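PDB 3Q87: N6 adenine specific DNA methylase from Encephalitozoon cuniculi, which probably transfers a methyl group from S-adenosylmethionine to the translation termination factor eRF1, working as the catalytic subunit of the Mtq2-Trm112 complex. Local coordinates for residues T115-P129 / L152-S164. Residues are numbered along the deposited sequence; the frame is centred on the assembly and turned at random.
Sequences TVGMLYLLVIEANRP and LGETVYIIKGEKS
Tyr-157, paired with Val-123 in the ladder, sends its ring past the end of strand 118-124 to Pro-129 and Glu-125. Its CB lies 3.8 Å from Val-123 O. With Tyr-157 CG anti to the carbonyl carbon (chi1 -57°), the ring swings back over the partner strand and takes Pro-129 on one face, a CH-pi contact in which Pro-129 CG stands 3.9 Å from the centroid of the Tyr-157 ring. CD2 and CE2 run past the backbone of Glu-125, CE2 coming within 3.6 Å of its N. At the tip, OH donates to Glu-125 OE1 (2.9 Å) on the anti lone pair of that oxygen. Thr-155 OG1 gives OE1 a second, longer bond from above the carboxylate plane, so two hydroxyls grip one oxygen. Nearby, Glu-154 OE2 accepts from Ala-126 N at 2.7 Å, tying down the 3-10 turn 125-127, although the bond is bent (134°).

Between Val-123 and Gly-117 the backbones form a regular antiparallel ladder, with paired bonds at Val-123/Tyr-157, Leu-121/Ile-159 and Leu-119/Gly-161. Within it, at the non-hydrogen-bonded pair Tyr-120/Lys-160, the fully extended lysine runs alongside the tyrosine ring, Lys-160 CD 3.6 Å from Tyr-120 CE1; Glu-20 OE1 takes a hydrogen bond with Tyr-120 OH and a salt bridge from Lys-160 NZ, which probably offsets the lysine charge. On the same face Leu-122 CD1 meets Val-156 CG1 at 3.6 Å.

The pair belongs to the Rossmann-like methyltransferase sheet, where 155-162 is the antiparallel strand characteristic of the fold, lying between 118-124 and 142-150. Strand 81-84 flanks 118-124 on its other edge, and helix 8-20 packs on the face carrying Tyr-120, Val-156 and Ile-158, with Leu-122 close to the S-adenosylmethionine-binding Asn-85.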
loop_
_atom_site.group_PDB
_atom_site.type_symbol
_atom_site.label_atom_id
_atom_site.label_comp_id
_atom_site.label_asym_id
_atom_site.label_seq_id
_atom_site.Cartn_x
_atom_site.Cartn_y
_atom_site.Cartn_z
ATOM N N THR B 115 -6.169 8.380 7.019
ATOM C CA THR B 115 -6.039 8.479 8.473
ATOM C C THR B 115 -4.624 8.206 8.971
ATOM O O THR B 115 -4.392 8.226 10.175
ATOM C CB THR B 115 -7.009 7.518 9.226
ATOM O OG1 THR B 115 -6.645 6.159 8.960
ATOM C CG2 THR B 115 -8.453 7.743 8.795
ATOM N N VAL B 116 -3.683 7.943 8.064
ATOM C CA VAL B 116 -2.310 7.635 8.478
ATOM C C VAL B 116 -1.643 8.861 9.091
ATOM O O VAL B 116 -2.111 9.975 8.911
ATOM C CB VAL B 116 -1.444 7.150 7.312
ATOM C CG1 VAL B 116 -1.951 5.819 6.791
ATOM C CG2 VAL B 116 -1.410 8.215 6.213
ATOM N N GLY B 117 -0.548 8.651 9.809
ATOM C CA GLY B 117 0.092 9.731 10.538
ATOM C C GLY B 117 0.729 10.799 9.659
ATOM O O GLY B 117 0.803 11.962 10.054
ATOM N N MET B 118 1.184 10.408 8.470
ATOM C CA MET B 118 1.883 11.326 7.573
ATOM C C MET B 118 1.577 11.037 6.111
ATOM O O MET B 118 1.450 9.879 5.717
ATOM C CB MET B 118 3.386 11.212 7.793
ATOM C CG MET B 118 4.187 12.384 7.246
ATOM S SD MET B 118 5.946 12.124 7.531
ATOM C CE MET B 118 5.947 11.958 9.313
ATOM N N LEU B 119 1.473 12.087 5.304
ATOM C CA LEU B 119 1.208 11.921 3.881
ATOM C C LEU B 119 1.925 12.953 3.021
ATOM O O LEU B 119 2.193 14.077 3.463
ATOM C CB LEU B 119 -0.299 11.953 3.599
ATOM C CG LEU B 119 -1.088 13.211 3.964
ATOM C CD1 LEU B 119 -1.033 14.253 2.854
ATOM C CD2 LEU B 119 -2.532 12.827 4.255
ATOM N N TYR B 120 2.242 12.557 1.793
ATOM C CA TYR B 120 2.795 13.477 0.796
ATOM C C TYR B 120 1.871 13.413 -0.417
ATOM O O TYR B 120 1.668 12.340 -0.991
ATOM C CB TYR B 120 4.213 13.060 0.414
ATOM C CG TYR B 120 5.194 13.136 1.566
ATOM C CD1 TYR B 120 5.866 14.316 1.853
ATOM C CD2 TYR B 120 5.427 12.034 2.384
ATOM C CE1 TYR B 120 6.769 14.390 2.920
ATOM C CE2 TYR B 120 6.321 12.101 3.451
ATOM C CZ TYR B 120 6.988 13.282 3.711
ATOM O OH TYR B 120 7.870 13.352 4.768
ATOM N N LEU B 121 1.290 14.550 -0.786
ATOM C CA LEU B 121 0.300 14.593 -1.860
ATOM C C LEU B 121 0.706 15.613 -2.919
ATOM O O LEU B 121 1.121 16.711 -2.586
ATOM C CB LEU B 121 -1.074 14.950 -1.298
ATOM C CG LEU B 121 -2.221 15.135 -2.293
ATOM C CD1 LEU B 121 -2.581 13.803 -2.969
ATOM C CD2 LEU B 121 -3.442 15.708 -1.568
ATOM N N LEU B 122 0.591 15.246 -4.192
ATOM C CA LEU B 122 0.883 16.177 -5.269
ATOM C C LEU B 122 -0.414 16.728 -5.834
ATOM O O LEU B 122 -1.376 15.998 -6.037
ATOM C CB LEU B 122 1.705 15.515 -6.385
ATOM C CG LEU B 122 2.085 16.440 -7.561
ATOM C CD1 LEU B 122 3.332 15.931 -8.248
ATOM C CD2 LEU B 122 0.954 16.603 -8.584
ATOM N N VAL B 123 -0.424 18.032 -6.089
ATOM C CA VAL B 123 -1.588 18.696 -6.618
ATOM C C VAL B 123 -1.097 19.728 -7.639
ATOM O O VAL B 123 0.066 20.078 -7.632
ATOM C CB VAL B 123 -2.371 19.375 -5.480
ATOM C CG1 VAL B 123 -3.295 20.405 -6.031
ATOM C CG2 VAL B 123 -3.135 18.335 -4.651
ATOM N N ILE B 124 -1.968 20.179 -8.534
ATOM C CA ILE B 124 -1.610 21.270 -9.434
ATOM C C ILE B 124 -2.464 22.509 -9.152
ATOM O O ILE B 124 -3.463 22.431 -8.454
ATOM C CB ILE B 124 -1.723 20.861 -10.917
ATOM C CG1 ILE B 124 -3.161 20.480 -11.261
ATOM C CG2 ILE B 124 -0.752 19.721 -11.230
ATOM C CD1 ILE B 124 -3.393 20.300 -12.754
ATOM N N GLU B 125 -2.057 23.653 -9.694
ATOM C CA GLU B 125 -2.729 24.915 -9.404
ATOM C C GLU B 125 -4.229 24.828 -9.677
ATOM O O GLU B 125 -5.044 25.371 -8.924
ATOM C CB GLU B 125 -2.101 26.046 -10.220
ATOM C CG GLU B 125 -2.418 27.442 -9.718
ATOM C CD GLU B 125 -1.500 28.485 -10.338
ATOM O OE1 GLU B 125 -0.362 28.659 -9.840
ATOM O OE2 GLU B 125 -1.910 29.126 -11.327
ATOM N N ALA B 126 -4.596 24.130 -10.745
ATOM C CA ALA B 126 -6.003 24.034 -11.122
ATOM C C ALA B 126 -6.872 23.311 -10.083
ATOM O O ALA B 126 -8.091 23.514 -10.035
ATOM C CB ALA B 126 -6.145 23.396 -12.489
ATOM N N ASN B 127 -6.256 22.481 -9.247
ATOM C CA ASN B 127 -7.007 21.764 -8.220
ATOM C C ASN B 127 -7.435 22.654 -7.056
ATOM O O ASN B 127 -8.223 22.234 -6.210
ATOM C CB ASN B 127 -6.199 20.580 -7.681
ATOM C CG ASN B 127 -5.806 19.605 -8.767
ATOM O OD1 ASN B 127 -6.546 19.402 -9.723
ATOM N ND2 ASN B 127 -4.645 18.995 -8.624
ATOM N N ARG B 128 -6.903 23.873 -7.020
ATOM C CA ARG B 128 -7.119 24.819 -5.924
ATOM C C ARG B 128 -6.475 24.312 -4.646
ATOM O O ARG B 128 -7.162 23.860 -3.736
ATOM C CB ARG B 128 -8.606 25.112 -5.727
ATOM C CG ARG B 128 -9.199 25.957 -6.851
ATOM C CD ARG B 128 -10.719 26.105 -6.719
ATOM N NE ARG B 128 -11.284 27.021 -7.712
ATOM C CZ ARG B 128 -12.589 27.177 -7.933
ATOM N NH1 ARG B 128 -13.475 26.473 -7.231
ATOM N NH2 ARG B 128 -13.010 28.036 -8.857
ATOM N N PRO B 129 -5.135 24.391 -4.583
ATOM C CA PRO B 129 -4.306 23.794 -3.534
ATOM C C PRO B 129 -4.750 24.219 -2.150
ATOM O O PRO B 129 -4.647 23.441 -1.193
ATOM C CB PRO B 129 -2.910 24.351 -3.830
ATOM C CG PRO B 129 -2.932 24.692 -5.263
ATOM C CD PRO B 129 -4.331 25.131 -5.566
ATOM N N LEU B 152 6.381 21.854 -17.489
ATOM C CA LEU B 152 5.685 21.972 -18.775
ATOM C C LEU B 152 4.184 21.780 -18.624
ATOM O O LEU B 152 3.714 20.658 -18.427
ATOM C CB LEU B 152 6.204 20.927 -19.761
ATOM C CG LEU B 152 7.600 21.175 -20.306
ATOM C CD1 LEU B 152 8.077 19.943 -21.033
ATOM C CD2 LEU B 152 7.598 22.398 -21.220
ATOM N N GLY B 153 3.422 22.862 -18.720
ATOM C CA GLY B 153 1.979 22.735 -18.662
ATOM C C GLY B 153 1.334 23.393 -17.464
ATOM O O GLY B 153 0.338 24.088 -17.613
ATOM N N GLU B 154 1.881 23.177 -16.271
ATOM C CA GLU B 154 1.309 23.801 -15.075
ATOM C C GLU B 154 2.302 23.922 -13.932
ATOM O O GLU B 154 3.503 23.727 -14.106
ATOM C CB GLU B 154 0.041 23.060 -14.613
ATOM C CG GLU B 154 -0.847 23.873 -13.651
ATOM C CD GLU B 154 -2.332 23.620 -13.863
ATOM O OE1 GLU B 154 -2.699 23.066 -14.923
ATOM O OE2 GLU B 154 -3.135 23.982 -12.979
ATOM N N THR B 155 1.794 24.270 -12.759
ATOM C CA THR B 155 2.642 24.393 -11.587
ATOM C C THR B 155 2.255 23.323 -10.576
ATOM O O THR B 155 1.083 23.125 -10.275
ATOM C CB THR B 155 2.532 25.785 -10.947
ATOM O OG1 THR B 155 1.224 25.948 -10.387
ATOM C CG2 THR B 155 2.756 26.870 -11.990
ATOM N N VAL B 156 3.258 22.640 -10.053
ATOM C CA VAL B 156 3.032 21.515 -9.169
ATOM C C VAL B 156 3.228 21.915 -7.711
ATOM O O VAL B 156 4.195 22.601 -7.378
ATOM C CB VAL B 156 4.012 20.383 -9.514
ATOM C CG1 VAL B 156 4.112 19.400 -8.373
ATOM C CG2 VAL B 156 3.582 19.701 -10.781
ATOM N N TYR B 157 2.312 21.477 -6.847
ATOM C CA TYR B 157 2.438 21.672 -5.406
ATOM C C TYR B 157 2.538 20.344 -4.664
ATOM O O TYR B 157 1.688 19.466 -4.812
ATOM C CB TYR B 157 1.244 22.458 -4.867
ATOM C CG TYR B 157 1.047 23.806 -5.530
ATOM C CD1 TYR B 157 1.373 24.985 -4.866
ATOM C CD2 TYR B 157 0.542 23.900 -6.819
ATOM C CE1 TYR B 157 1.199 26.222 -5.466
ATOM C CE2 TYR B 157 0.359 25.135 -7.431
ATOM C CZ TYR B 157 0.690 26.292 -6.749
ATOM O OH TYR B 157 0.513 27.515 -7.349
ATOM N N ILE B 158 3.579 20.199 -3.861
ATOM C CA ILE B 158 3.721 19.015 -3.034
ATOM C C ILE B 158 3.306 19.309 -1.600
ATOM O O ILE B 158 3.944 20.085 -0.885
ATOM C CB ILE B 158 5.141 18.472 -3.080
ATOM C CG1 ILE B 158 5.454 18.013 -4.509
ATOM C CG2 ILE B 158 5.309 17.342 -2.056
ATOM C CD1 ILE B 158 6.907 17.751 -4.733
ATOM N N ILE B 159 2.210 18.689 -1.198
ATOM C CA ILE B 159 1.662 18.897 0.128
ATOM C C ILE B 159 2.161 17.845 1.103
ATOM O O ILE B 159 2.112 16.653 0.815
ATOM C CB ILE B 159 0.140 18.879 0.072
ATOM C CG1 ILE B 159 -0.350 20.001 -0.834
ATOM C CG2 ILE B 159 -0.459 19.060 1.455
ATOM C CD1 ILE B 159 -1.861 20.168 -0.818
ATOM N N LYS B 160 2.678 18.287 2.245
ATOM C CA LYS B 160 3.028 17.366 3.319
ATOM C C LYS B 160 2.008 17.511 4.438
ATOM O O LYS B 160 1.725 18.618 4.882
ATOM C CB LYS B 160 4.435 17.605 3.856
ATOM C CG LYS B 160 4.737 16.758 5.080
ATOM C CD LYS B 160 6.187 16.861 5.524
ATOM C CE LYS B 160 6.421 16.020 6.777
ATOM N NZ LYS B 160 7.823 16.125 7.255
ATOM N N GLY B 161 1.436 16.390 4.868
ATOM C CA GLY B 161 0.434 16.407 5.918
ATOM C C GLY B 161 0.864 15.544 7.076
ATOM O O GLY B 161 1.396 14.452 6.882
ATOM N N GLU B 162 0.651 16.031 8.289
ATOM C CA GLU B 162 1.042 15.267 9.462
ATOM C C GLU B 162 0.076 15.477 10.610
ATOM O O GLU B 162 -0.347 16.596 10.890
ATOM C CB GLU B 162 2.473 15.601 9.891
ATOM C CG GLU B 162 3.041 14.579 10.872
ATOM C CD GLU B 162 4.499 14.821 11.227
ATOM O OE1 GLU B 162 5.111 15.740 10.646
ATOM O OE2 GLU B 162 5.027 14.087 12.091
ATOM N N LYS B 163 -0.301 14.385 11.258
ATOM C CA LYS B 163 -1.098 14.481 12.470
ATOM C C LYS B 163 -0.211 14.797 13.678
ATOM O O LYS B 163 0.975 14.452 13.708
ATOM C CB LYS B 163 -1.902 13.198 12.684
ATOM C CG LYS B 163 -2.986 13.020 11.626
ATOM C CD LYS B 163 -3.885 11.828 11.920
ATOM C CE LYS B 163 -5.117 11.846 11.020
ATOM N NZ LYS B 163 -6.235 11.033 11.598
ATOM N N SER B 164 -0.785 15.467 14.666
ATOM C CA SER B 164 -0.044 15.809 15.872
ATOM C C SER B 164 0.011 14.628 16.838
ATOM O O SER B 164 1.090 14.202 17.247
ATOM C CB SER B 164 -0.690 17.015 16.543
ATOM O OG SER B 164 -2.101 16.932 16.437
#